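Local coordinates for protein beta-phosphoglucomutase (Clostridium difficile, PDB 4GIB) that probably catalyses the interconversion of beta-D-glucose 1-phosphate and beta-D-glucose 6-phosphate, as a magnesium-dependent phosphomutase of the HAD-like superfamily, at residues A[26-31]-A[181-186]; A[35-40]-A[146-151]; A[49-54]-A[95-100]; A[55-60]-A[80-85]. All coordinates share one frame; numbering follows the deposited sequence.

Interactions 1 and 2 lie in the Rossmann-like core of this HAD-superfamily protein, interactions 3 and 4 in the helical cap inserted into it. The core pair follow strand 28-31 into helix 33-37 and touch: Phe31 CD2 is 3.9 Å from both Ile37 CD1 and Val36 CG1. Between them in sequence come Asp32, the predicted nucleophile, and Asp34, both ligands of a bound sodium ion; the side chain of Ile37 is about 9 Å from a sodium ion. The cap pair share one end of helix 41-53, where Ala52 O and Ile57 N, 3.1 Å apart, probably hydrogen-bond. Interactions 1 and 3 have centres about 35 Å apart, on opposite sides of the chain's centre.

Interaction 1: A[26-31]-A[181-186]; sequences IEAFIF and KGLNVN
The Rossmann-like core of the HAD fold supplies this contact, in which the central strand 28-31 of the parallel sheet receives the C-terminal end of helix 174-183. That helix ends in a Schellman motif at Asn184, whose positive phi turns the chain, and Val185 then packs beside Glu27, the residue just before the strand. Two kinds of interaction follow. The first is apolar: Leu183 CD1, which lies 3.8 Å from Ala28 CB, is also 4.5 Å from Ile30 CG1, a looser contact. Strand 134-137 extends this surface, since Leu183 and Val185 both touch Lys134.

The second is polar and sits one residue before the strand. Glu27 has CG anti to its carbonyl carbon (chi1 -68°) and an extended chain beyond, which carries the carboxylate past Val185; the two side chains run in opposite directions, with Glu27 CB 3.8 Å from Val185 CG1. OE1 of Glu27 comes within 3.3 Å of Val185 CB. The same oxygen accepts one hydrogen bond across the contact, from the backbone N-H of Asn186: Asn186 N donates to Glu27 OE1 over 2.9 Å, nearly straight at 167°, from 43° above the carboxylate plane.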
loop_
_atom_site.group_PDB
_atom_site.type_symbol
_atom_site.label_atom_id
_atom_site.label_comp_id
_atom_site.label_asym_id
_atom_site.label_seq_id
_atom_site.Cartn_x
_atom_site.Cartn_y
_atom_site.Cartn_z
ATOM N N ILE A 26 -21.523 -1.631 -3.505
ATOM C CA ILE A 26 -20.157 -1.198 -3.272
ATOM C C ILE A 26 -19.962 0.223 -3.789
ATOM O O ILE A 26 -20.330 0.525 -4.916
ATOM C CB ILE A 26 -19.162 -2.133 -3.990
ATOM C CG1 ILE A 26 -19.315 -3.565 -3.484
ATOM C CG2 ILE A 26 -17.725 -1.645 -3.795
ATOM C CD1 ILE A 26 -18.476 -4.576 -4.252
ATOM N N GLU A 27 -19.379 1.091 -2.965
ATOM C CA GLU A 27 -19.125 2.477 -3.379
ATOM C C GLU A 27 -17.719 2.608 -3.922
ATOM O O GLU A 27 -17.464 3.450 -4.797
ATOM C CB GLU A 27 -19.417 3.477 -2.241
ATOM C CG GLU A 27 -20.939 3.550 -1.906
ATOM C CD GLU A 27 -21.302 4.461 -0.728
ATOM O OE1 GLU A 27 -20.620 5.472 -0.482
ATOM O OE2 GLU A 27 -22.313 4.163 -0.050
ATOM N N ALA A 28 -16.799 1.779 -3.429
ATOM C CA ALA A 28 -15.433 1.821 -3.946
ATOM C C ALA A 28 -14.543 0.650 -3.594
ATOM O O ALA A 28 -14.813 -0.116 -2.663
ATOM C CB ALA A 28 -14.728 3.120 -3.521
ATOM N N PHE A 29 -13.496 0.534 -4.411
ATOM C CA PHE A 29 -12.391 -0.381 -4.228
ATOM C C PHE A 29 -11.232 0.571 -3.926
ATOM O O PHE A 29 -10.976 1.536 -4.692
ATOM C CB PHE A 29 -12.075 -1.190 -5.489
ATOM C CG PHE A 29 -12.925 -2.438 -5.669
ATOM C CD1 PHE A 29 -14.282 -2.354 -5.849
ATOM C CD2 PHE A 29 -12.330 -3.692 -5.721
ATOM C CE1 PHE A 29 -15.049 -3.502 -6.033
ATOM C CE2 PHE A 29 -13.098 -4.845 -5.906
ATOM C CZ PHE A 29 -14.447 -4.743 -6.053
ATOM N N ILE A 30 -10.561 0.342 -2.808
ATOM C CA ILE A 30 -9.422 1.161 -2.434
ATOM C C ILE A 30 -8.228 0.233 -2.380
ATOM O O ILE A 30 -8.197 -0.689 -1.582
ATOM C CB ILE A 30 -9.616 1.868 -1.077
ATOM C CG1 ILE A 30 -10.885 2.743 -1.095
ATOM C CG2 ILE A 30 -8.382 2.717 -0.758
ATOM C CD1 ILE A 30 -11.154 3.484 0.269
ATOM N N PHE A 31 -7.242 0.497 -3.228
ATOM C CA PHE A 31 -6.065 -0.351 -3.326
ATOM C C PHE A 31 -4.832 0.191 -2.628
ATOM O O PHE A 31 -4.704 1.398 -2.431
ATOM C CB PHE A 31 -5.698 -0.522 -4.805
ATOM C CG PHE A 31 -6.773 -1.178 -5.638
ATOM C CD1 PHE A 31 -7.820 -0.434 -6.155
ATOM C CD2 PHE A 31 -6.702 -2.524 -5.950
ATOM C CE1 PHE A 31 -8.801 -1.036 -6.940
ATOM C CE2 PHE A 31 -7.668 -3.122 -6.736
ATOM C CZ PHE A 31 -8.727 -2.371 -7.225
ATOM N N LYS A 181 -12.721 9.673 2.306
ATOM C CA LYS A 181 -13.062 11.082 2.377
ATOM C C LYS A 181 -12.896 11.686 0.988
ATOM O O LYS A 181 -13.780 12.381 0.503
ATOM C CB LYS A 181 -12.151 11.792 3.383
ATOM C CG LYS A 181 -12.384 13.314 3.531
ATOM C CD LYS A 181 -11.356 13.916 4.524
ATOM C CE LYS A 181 -11.503 15.410 4.680
ATOM N NZ LYS A 181 -12.842 15.809 5.190
ATOM N N GLY A 182 -11.774 11.368 0.337
ATOM C CA GLY A 182 -11.439 11.903 -0.989
ATOM C C GLY A 182 -12.446 11.591 -2.071
ATOM O O GLY A 182 -12.777 12.445 -2.895
ATOM N N LEU A 183 -12.905 10.347 -2.077
ATOM C CA LEU A 183 -13.910 9.883 -3.011
ATOM C C LEU A 183 -15.309 10.286 -2.564
ATOM O O LEU A 183 -16.241 10.194 -3.345
ATOM C CB LEU A 183 -13.862 8.357 -3.087
ATOM C CG LEU A 183 -12.563 7.751 -3.613
ATOM C CD1 LEU A 183 -12.510 6.254 -3.330
ATOM C CD2 LEU A 183 -12.433 8.034 -5.089
ATOM N N ASN A 184 -15.439 10.730 -1.307
ATOM C CA ASN A 184 -16.718 11.099 -0.706
ATOM C C ASN A 184 -17.649 9.887 -0.710
ATOM O O ASN A 184 -18.722 9.931 -1.309
ATOM C CB ASN A 184 -17.384 12.305 -1.407
ATOM C CG ASN A 184 -18.766 12.678 -0.783
ATOM O OD1 ASN A 184 -19.717 13.002 -1.499
ATOM N ND2 ASN A 184 -18.874 12.584 0.539
ATOM N N VAL A 185 -17.211 8.810 -0.045
ATOM C CA VAL A 185 -17.989 7.578 0.067
ATOM C C VAL A 185 -17.977 7.049 1.500
ATOM O O VAL A 185 -17.124 7.413 2.303
ATOM C CB VAL A 185 -17.463 6.438 -0.874
ATOM C CG1 VAL A 185 -17.668 6.805 -2.337
ATOM C CG2 VAL A 185 -16.012 6.112 -0.579
ATOM N N ASN A 186 -18.935 6.189 1.810
ATOM C CA ASN A 186 -19.015 5.582 3.128
ATOM C C ASN A 186 -18.045 4.394 3.204
ATOM O O ASN A 186 -18.112 3.471 2.376
ATOM C CB ASN A 186 -20.437 5.124 3.411
ATOM C CG ASN A 186 -20.609 4.576 4.818
ATOM O OD1 ASN A 186 -19.644 4.427 5.567
ATOM N ND2 ASN A 186 -21.851 4.258 5.179
#

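Interaction 2: A[35-40]-A[146-151]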
loop_
_atom_site.group_PDB
_atom_site.type_symbol
_atom_site.label_atom_id
_atom_site.label_comp_id
_atom_site.label_asym_id
_atom_site.label_seq_id
_atom_site.Cartn_x
_atom_site.Cartn_y
_atom_site.Cartn_z
ATOM N N GLY A 35 2.646 -4.595 -3.920
ATOM C CA GLY A 35 2.112 -5.951 -3.744
ATOM C C GLY A 35 0.663 -6.173 -4.154
ATOM O O GLY A 35 0.124 -7.272 -3.972
ATOM N N VAL A 36 0.022 -5.136 -4.689
ATOM C CA VAL A 36 -1.351 -5.268 -5.186
ATOM C C VAL A 36 -1.385 -4.734 -6.611
ATOM O O VAL A 36 -1.750 -5.460 -7.527
ATOM C CB VAL A 36 -2.381 -4.568 -4.277
ATOM C CG1 VAL A 36 -3.814 -4.893 -4.747
ATOM C CG2 VAL A 36 -2.198 -5.012 -2.823
ATOM N N ILE A 37 -0.991 -3.481 -6.805
ATOM C CA ILE A 37 -0.930 -2.896 -8.152
ATOM C C ILE A 37 0.405 -3.277 -8.832
ATOM O O ILE A 37 0.440 -3.640 -9.992
ATOM C CB ILE A 37 -1.063 -1.366 -8.122
ATOM C CG1 ILE A 37 -2.365 -0.948 -7.442
ATOM C CG2 ILE A 37 -0.995 -0.790 -9.550
ATOM C CD1 ILE A 37 -3.606 -1.489 -8.098
ATOM N N THR A 38 1.494 -3.204 -8.078
ATOM C CA THR A 38 2.805 -3.547 -8.596
ATOM C C THR A 38 3.779 -3.799 -7.429
ATOM O O THR A 38 3.507 -3.421 -6.297
ATOM C CB THR A 38 3.336 -2.404 -9.497
ATOM O OG1 THR A 38 4.457 -2.849 -10.255
ATOM C CG2 THR A 38 3.698 -1.173 -8.670
ATOM N N ASP A 39 4.920 -4.412 -7.714
ATOM C CA ASP A 39 5.910 -4.686 -6.670
ATOM C C ASP A 39 6.966 -3.590 -6.561
ATOM O O ASP A 39 7.746 -3.366 -7.475
ATOM C CB ASP A 39 6.557 -6.035 -6.921
ATOM C CG ASP A 39 5.550 -7.168 -6.877
ATOM O OD1 ASP A 39 4.824 -7.300 -5.871
ATOM O OD2 ASP A 39 5.490 -7.935 -7.850
ATOM N N THR A 40 6.970 -2.904 -5.426
ATOM C CA THR A 40 7.937 -1.840 -5.141
ATOM C C THR A 40 8.802 -2.143 -3.906
ATOM O O THR A 40 9.832 -1.475 -3.674
ATOM C CB THR A 40 7.203 -0.559 -4.842
ATOM O OG1 THR A 40 6.366 -0.771 -3.704
ATOM C CG2 THR A 40 6.345 -0.130 -6.041
ATOM N N ASN A 146 4.077 8.959 -9.268
ATOM C CA ASN A 146 5.140 8.635 -10.218
ATOM C C ASN A 146 5.025 7.168 -10.683
ATOM O O ASN A 146 5.130 6.869 -11.870
ATOM C CB ASN A 146 6.523 8.907 -9.584
ATOM C CG ASN A 146 7.680 8.816 -10.599
ATOM O OD1 ASN A 146 7.484 9.011 -11.798
ATOM N ND2 ASN A 146 8.887 8.541 -10.107
ATOM N N VAL A 147 4.770 6.257 -9.753
ATOM C CA VAL A 147 4.676 4.841 -10.104
ATOM C C VAL A 147 3.467 4.528 -11.001
ATOM O O VAL A 147 3.606 3.819 -11.999
ATOM C CB VAL A 147 4.638 3.952 -8.858
ATOM C CG1 VAL A 147 4.457 2.482 -9.262
ATOM C CG2 VAL A 147 5.899 4.143 -8.035
ATOM N N LEU A 148 2.291 5.042 -10.649
ATOM C CA LEU A 148 1.092 4.831 -11.483
ATOM C C LEU A 148 1.260 5.372 -12.901
ATOM O O LEU A 148 0.718 4.793 -13.852
ATOM C CB LEU A 148 -0.148 5.476 -10.870
ATOM C CG LEU A 148 -0.610 4.939 -9.525
ATOM C CD1 LEU A 148 -1.851 5.689 -9.094
ATOM C CD2 LEU A 148 -0.847 3.450 -9.586
ATOM N N ASN A 149 1.970 6.488 -13.048
ATOM C CA ASN A 149 2.198 7.056 -14.383
ATOM C C ASN A 149 3.116 6.164 -15.236
ATOM O O ASN A 149 2.896 6.025 -16.426
ATOM C CB ASN A 149 2.680 8.506 -14.305
ATOM C CG ASN A 149 1.513 9.493 -14.061
ATOM O OD1 ASN A 149 1.385 10.056 -12.978
ATOM N ND2 ASN A 149 0.641 9.658 -15.064
ATOM N N HIS A 150 4.121 5.559 -14.609
ATOM C CA HIS A 150 5.006 4.580 -15.281
ATOM C C HIS A 150 4.264 3.288 -15.667
ATOM O O HIS A 150 4.559 2.670 -16.697
ATOM C CB HIS A 150 6.177 4.231 -14.373
ATOM C CG HIS A 150 7.264 5.248 -14.390
ATOM N ND1 HIS A 150 7.283 6.334 -13.542
ATOM C CD2 HIS A 150 8.358 5.363 -15.179
ATOM C CE1 HIS A 150 8.370 7.050 -13.781
ATOM N NE2 HIS A 150 9.030 6.490 -14.779
ATOM N N LEU A 151 3.325 2.873 -14.812
ATOM C CA LEU A 151 2.495 1.721 -15.094
ATOM C C LEU A 151 1.520 2.085 -16.213
ATOM O O LEU A 151 1.088 1.222 -16.975
ATOM C CB LEU A 151 1.703 1.316 -13.870
ATOM C CG LEU A 151 2.471 0.807 -12.662
ATOM C CD1 LEU A 151 1.534 0.750 -11.467
ATOM C CD2 LEU A 151 3.115 -0.552 -12.970
#
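Val147, Leu148 and Leu151 of helix 144-151 meet Ile37, at the end of helix 33-37, and Thr38 just after it, in a buried contact of the HAD core. Taken in order, helix residue Asn146 contributes internally: its carbonyl oxygen accepts two N-H groups of His150, the backbone N and the ring ND1, which reach it from opposite faces of the carbonyl plane. The ND1 bond is the shorter, 2.8 Å from His150 ND1 to Asn146 O, and the oxygen lies almost in the ring plane, which fixes the imidazole's rotation.

Val147 presents CG1, 3.8 Å from Thr38 CG2. One residue on, Leu148 turns its CD2 to Ile37 CG2 at 4.2 Å, while its side chain also touches Leu33, a predicted substrate-binding residue. One helical turn after Val147, Leu151 contributes both branches. Its CD1 is 3.5 Å from Ile37 CG2, the closest approach between these two side chains, and its CD2 lies 3.8 Å from Thr38 OG1. With chi1 at -166°, both branches of Thr38 reach the helix, CG2 to Val147 CG1 and OG1 to Leu151 CD2.

No hydrogen bond joins the two segments. Thr38 OG1 instead bonds to Asp116 O, so its polar requirement is met by another loop, and the contact is van der Waals, mostly methyl on methyl, with the OG1 of Thr38 also lying against Leu151; it depends on shape and burial.

Interaction 3: A[49-54]-A[95-100]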
loop_
_atom_site.group_PDB
_atom_site.type_symbol
_atom_site.label_atom_id
_atom_site.label_comp_id
_atom_site.label_asym_id
_atom_site.label_seq_id
_atom_site.Cartn_x
_atom_site.Cartn_y
_atom_site.Cartn_z
ATOM N N ARG A 49 18.674 -0.480 2.134
ATOM C CA ARG A 49 19.859 -1.256 2.457
ATOM C C ARG A 49 21.157 -0.467 2.250
ATOM O O ARG A 49 22.062 -0.548 3.067
ATOM C CB ARG A 49 19.897 -2.528 1.631
ATOM C CG ARG A 49 21.040 -3.425 1.970
ATOM C CD ARG A 49 20.963 -4.686 1.172
ATOM N NE ARG A 49 21.045 -4.436 -0.264
ATOM C CZ ARG A 49 20.971 -5.390 -1.182
ATOM N NH1 ARG A 49 20.800 -6.651 -0.813
ATOM N NH2 ARG A 49 21.059 -5.081 -2.470
ATOM N N LYS A 50 21.245 0.286 1.158
ATOM C CA LYS A 50 22.445 1.085 0.854
ATOM C C LYS A 50 22.692 2.176 1.916
ATOM O O LYS A 50 23.814 2.375 2.360
ATOM C CB LYS A 50 22.332 1.703 -0.542
ATOM C CG LYS A 50 23.554 2.482 -0.998
ATOM C CD LYS A 50 23.394 2.978 -2.432
ATOM C CE LYS A 50 24.571 3.855 -2.834
ATOM N NZ LYS A 50 24.387 4.458 -4.175
ATOM N N LEU A 51 21.638 2.864 2.325
ATOM C CA LEU A 51 21.752 3.913 3.343
ATOM C C LEU A 51 21.992 3.319 4.725
ATOM O O LEU A 51 22.722 3.880 5.508
ATOM C CB LEU A 51 20.481 4.764 3.374
ATOM C CG LEU A 51 20.566 6.030 4.245
ATOM C CD1 LEU A 51 21.492 7.103 3.557
ATOM C CD2 LEU A 51 19.196 6.581 4.459
ATOM N N ALA A 52 21.352 2.185 5.019
ATOM C CA ALA A 52 21.516 1.510 6.288
ATOM C C ALA A 52 22.965 1.055 6.482
ATOM O O ALA A 52 23.515 1.221 7.569
ATOM C CB ALA A 52 20.560 0.319 6.400
ATOM N N HIS A 53 23.586 0.483 5.440
ATOM C CA HIS A 53 24.980 0.065 5.567
ATOM C C HIS A 53 25.862 1.210 6.004
ATOM O O HIS A 53 26.812 0.982 6.726
ATOM C CB HIS A 53 25.570 -0.562 4.287
ATOM C CG HIS A 53 25.064 -1.940 4.000
ATOM N ND1 HIS A 53 24.889 -2.419 2.721
ATOM C CD2 HIS A 53 24.657 -2.928 4.830
ATOM C CE1 HIS A 53 24.431 -3.659 2.776
ATOM N NE2 HIS A 53 24.273 -3.990 4.043
ATOM N N LYS A 54 25.545 2.432 5.570
ATOM C CA LYS A 54 26.343 3.618 5.945
ATOM C C LYS A 54 26.243 4.024 7.408
ATOM O O LYS A 54 26.954 4.946 7.829
ATOM C CB LYS A 54 25.987 4.827 5.071
ATOM C CG LYS A 54 26.389 4.652 3.613
ATOM C CD LYS A 54 25.972 5.854 2.773
ATOM C CE LYS A 54 26.340 5.641 1.307
ATOM N NZ LYS A 54 26.069 6.841 0.475
ATOM N N VAL A 95 16.634 14.020 7.466
ATOM C CA VAL A 95 16.132 14.593 6.201
ATOM C C VAL A 95 17.169 14.370 5.078
ATOM O O VAL A 95 16.817 13.987 3.958
ATOM C CB VAL A 95 15.794 16.126 6.339
ATOM C CG1 VAL A 95 15.708 16.818 4.964
ATOM C CG2 VAL A 95 14.483 16.348 7.182
ATOM N N ARG A 96 18.447 14.577 5.387
ATOM C CA ARG A 96 19.498 14.386 4.385
ATOM C C ARG A 96 19.576 12.925 3.961
ATOM O O ARG A 96 19.693 12.603 2.770
ATOM C CB ARG A 96 20.860 14.761 4.940
ATOM C CG ARG A 96 21.900 15.034 3.863
ATOM C CD ARG A 96 23.241 14.420 4.231
ATOM N NE ARG A 96 23.288 13.008 3.825
ATOM C CZ ARG A 96 24.155 12.106 4.277
ATOM N NH1 ARG A 96 24.103 10.862 3.816
ATOM N NH2 ARG A 96 25.054 12.425 5.199
ATOM N N MET A 97 19.522 12.039 4.945
ATOM C CA MET A 97 19.623 10.604 4.679
ATOM C C MET A 97 18.440 10.110 3.869
ATOM O O MET A 97 18.594 9.300 2.959
ATOM C CB MET A 97 19.720 9.830 5.986
ATOM C CG MET A 97 20.984 10.102 6.788
ATOM S SD MET A 97 20.887 9.329 8.428
ATOM C CE MET A 97 20.640 7.649 7.969
ATOM N N ALA A 98 17.259 10.611 4.203
ATOM C CA ALA A 98 16.034 10.249 3.503
ATOM C C ALA A 98 16.089 10.680 2.036
ATOM O O ALA A 98 15.619 9.964 1.165
ATOM C CB ALA A 98 14.819 10.886 4.196
ATOM N N GLU A 99 16.644 11.862 1.789
ATOM C CA GLU A 99 16.751 12.407 0.444
ATOM C C GLU A 99 17.612 11.529 -0.449
ATOM O O GLU A 99 17.222 11.221 -1.575
ATOM C CB GLU A 99 17.340 13.818 0.491
ATOM C CG GLU A 99 17.541 14.466 -0.890
ATOM C CD GLU A 99 17.804 15.973 -0.812
ATOM O OE1 GLU A 99 17.351 16.616 0.158
ATOM O OE2 GLU A 99 18.449 16.517 -1.733
ATOM N N GLU A 100 18.777 11.140 0.064
ATOM C CA GLU A 100 19.712 10.315 -0.673
ATOM C C GLU A 100 19.055 8.989 -1.020
ATOM O O GLU A 100 19.191 8.492 -2.131
ATOM C CB GLU A 100 21.004 10.104 0.140
ATOM C CG GLU A 100 21.998 9.159 -0.522
ATOM C CD GLU A 100 23.264 8.912 0.298
ATOM O OE1 GLU A 100 23.982 7.944 -0.047
ATOM O OE2 GLU A 100 23.540 9.666 1.271
#
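A very short separation, 2.4 Å between Lys54 NZ and Glu100 OE1, marks the salt bridge across this helix pair of the HAD cap domain; the distance is tighter than normal, so its exact value is doubtful. Helices 41-53 and 91-109 run roughly antiparallel here, their local axes at 141° and 10.2 Å apart at closest approach. Glu100 serves two cations. The lysine chain, extended beyond CG, comes to OE1 from the direction opposite to the glutamate. One helical turn before Glu100, Arg96, in one of its two conformers, gives NH1 to Glu100 OE2 at 2.9 Å, a bent bond that meets the oxygen nearly along its C-O axis, with the oxygen 24° out of the guanidinium plane.

Next to this network is a buried contact of Leu51 with the side chain and carbonyl of Met97. Leu51 has CG anti to the backbone N (chi1 -171°), which sends its branches toward the facing helix, where its side chain crosses that of Met97 at about a right angle. The CD1 branch of Leu51 lies 4.0 Å from Glu100 OE2. The other branch goes to Met97: Leu51 CD2 lies 3.6 Å from Met97 CB and 3.2 Å from Met97 O.

Interaction 4: A[55-60]-A[80-85]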
loop_
_atom_site.group_PDB
_atom_site.type_symbol
_atom_site.label_atom_id
_atom_site.label_comp_id
_atom_site.label_asym_id
_atom_site.label_seq_id
_atom_site.Cartn_x
_atom_site.Cartn_y
_atom_site.Cartn_z
ATOM N N VAL A 55 25.356 3.383 8.172
ATOM C CA VAL A 55 25.236 3.670 9.602
ATOM C C VAL A 55 25.372 2.371 10.418
ATOM O O VAL A 55 24.813 2.231 11.502
ATOM C CB VAL A 55 23.932 4.460 9.937
ATOM C CG1 VAL A 55 24.008 5.863 9.340
ATOM C CG2 VAL A 55 22.660 3.708 9.451
ATOM N N GLY A 56 26.148 1.434 9.875
ATOM C CA GLY A 56 26.451 0.176 10.538
ATOM C C GLY A 56 25.286 -0.769 10.738
ATOM O O GLY A 56 25.359 -1.674 11.560
ATOM N N ILE A 57 24.220 -0.572 9.973
ATOM C CA ILE A 57 23.037 -1.392 10.091
ATOM C C ILE A 57 22.829 -2.130 8.775
ATOM O O ILE A 57 22.824 -1.523 7.707
ATOM C CB ILE A 57 21.801 -0.510 10.398
ATOM C CG1 ILE A 57 22.014 0.283 11.690
ATOM C CG2 ILE A 57 20.564 -1.360 10.524
ATOM C CD1 ILE A 57 20.892 1.291 12.016
ATOM N N ASP A 58 22.701 -3.445 8.834
ATOM C CA ASP A 58 22.449 -4.211 7.619
ATOM C C ASP A 58 21.136 -4.955 7.802
ATOM O O ASP A 58 21.043 -5.936 8.539
ATOM C CB ASP A 58 23.633 -5.123 7.207
ATOM C CG ASP A 58 23.998 -6.152 8.254
ATOM O OD1 ASP A 58 23.476 -6.064 9.387
ATOM O OD2 ASP A 58 24.825 -7.049 7.937
ATOM N N ILE A 59 20.115 -4.420 7.149
ATOM C CA ILE A 59 18.773 -4.958 7.199
ATOM C C ILE A 59 18.688 -6.149 6.240
ATOM O O ILE A 59 19.471 -6.248 5.284
ATOM C CB ILE A 59 17.725 -3.857 6.835
ATOM C CG1 ILE A 59 17.881 -3.376 5.385
ATOM C CG2 ILE A 59 17.865 -2.665 7.767
ATOM C CD1 ILE A 59 16.979 -2.213 5.025
ATOM N N ASP A 60 17.762 -7.058 6.517
ATOM C CA ASP A 60 17.565 -8.252 5.694
ATOM C C ASP A 60 16.119 -8.301 5.235
ATOM O O ASP A 60 15.263 -7.646 5.822
ATOM C CB ASP A 60 17.923 -9.518 6.483
ATOM C CG ASP A 60 17.109 -9.668 7.769
ATOM O OD1 ASP A 60 16.259 -8.807 8.057
ATOM O OD2 ASP A 60 17.327 -10.658 8.502
ATOM N N LEU A 80 16.909 2.962 12.047
ATOM C CA LEU A 80 17.839 3.455 13.068
ATOM C C LEU A 80 17.585 2.787 14.413
ATOM O O LEU A 80 18.519 2.456 15.120
ATOM C CB LEU A 80 17.764 4.964 13.160
ATOM C CG LEU A 80 18.117 5.634 11.843
ATOM C CD1 LEU A 80 17.911 7.125 11.950
ATOM C CD2 LEU A 80 19.543 5.291 11.379
ATOM N N GLU A 81 16.310 2.608 14.745
ATOM C CA GLU A 81 15.881 1.890 15.941
ATOM C C GLU A 81 16.561 0.542 16.025
ATOM O O GLU A 81 17.076 0.148 17.071
ATOM C CB GLU A 81 14.387 1.589 15.841
ATOM C CG GLU A 81 13.983 0.340 16.649
ATOM C CD GLU A 81 13.060 -0.585 15.860
ATOM O OE1 GLU A 81 12.737 -1.687 16.371
ATOM O OE2 GLU A 81 12.701 -0.237 14.709
ATOM N N PHE A 82 16.541 -0.172 14.906
ATOM C CA PHE A 82 17.117 -1.522 14.828
ATOM C C PHE A 82 18.581 -1.518 15.308
ATOM O O PHE A 82 19.071 -2.528 15.798
ATOM C CB PHE A 82 16.969 -2.093 13.410
ATOM C CG PHE A 82 17.541 -3.487 13.246
ATOM C CD1 PHE A 82 16.884 -4.598 13.787
ATOM C CD2 PHE A 82 18.716 -3.694 12.523
ATOM C CE1 PHE A 82 17.401 -5.874 13.640
ATOM C CE2 PHE A 82 19.242 -4.973 12.369
ATOM C CZ PHE A 82 18.583 -6.066 12.931
ATOM N N GLY A 83 19.262 -0.373 15.174
ATOM C CA GLY A 83 20.628 -0.217 15.652
ATOM C C GLY A 83 20.735 0.701 16.871
ATOM O O GLY A 83 21.805 1.244 17.148
ATOM N N ASN A 84 19.624 0.899 17.581
ATOM C CA ASN A 84 19.594 1.738 18.784
ATOM C C ASN A 84 20.108 3.162 18.585
ATOM O O ASN A 84 20.618 3.785 19.530
ATOM C CB ASN A 84 20.411 1.074 19.900
ATOM C CG ASN A 84 19.867 -0.273 20.283
ATOM O OD1 ASN A 84 18.663 -0.493 20.272
ATOM N ND2 ASN A 84 20.748 -1.180 20.626
ATOM N N LYS A 85 19.961 3.686 17.377
ATOM C CA LYS A 85 20.428 5.036 17.093
ATOM C C LYS A 85 19.334 5.928 16.511
ATOM O O LYS A 85 19.624 6.918 15.850
ATOM C CB LYS A 85 21.685 4.993 16.205
ATOM C CG LYS A 85 21.526 4.207 14.912
ATOM C CD LYS A 85 22.789 4.199 14.095
ATOM C CE LYS A 85 23.869 3.333 14.709
ATOM N NZ LYS A 85 25.102 3.437 13.910
#
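Ile57 packs against the end of helix 72-82, and its side chain can be traced outward from CB, which points to that helix end. At CB the chain divides. CG2, placed anti to the backbone N, meets Phe82 at the ring edge, in the ring plane, with Ile57 CG2 3.6 Å from Phe82 CD2; the two side chains run alongside one another, pointing opposite ways. CG1 goes the other way, anti to the carbonyl carbon, and with chi2 at 175° extends the chain to CD1. That terminal methyl touches several atoms: Ile57 CD1 is 3.9 Å from Leu80 CA and also 3.9 Å from Gly83 N, while Lys85 CD lies 4.0 Å from it. The methyl thus comes up against the backbone of Gly83.

Beside it Val55 sets its CG2 4.0 Å from Leu80 CD2, the side chains crossing at about a right angle. The Lys85 chain, bent at chi3, passes Ile57 CD1 and reaches the backbone of the other segment with its amine: Lys85 NZ donates to Val55 O over 2.7 Å, approaching from 42° above the carbonyl plane. Val55 and Leu80 also touch Phe89, which extends the apolar surface.

Both helices that meet here close with a Schellman motif, at Gly56 after helix 41-53 and at Asn84 after helix 72-82, each with positive phi. Here the loop after helix 41-53 packs on the end of helix 72-82 through Ile57, Val55 and Lys85, within the helical cap domain of the HAD-family fold.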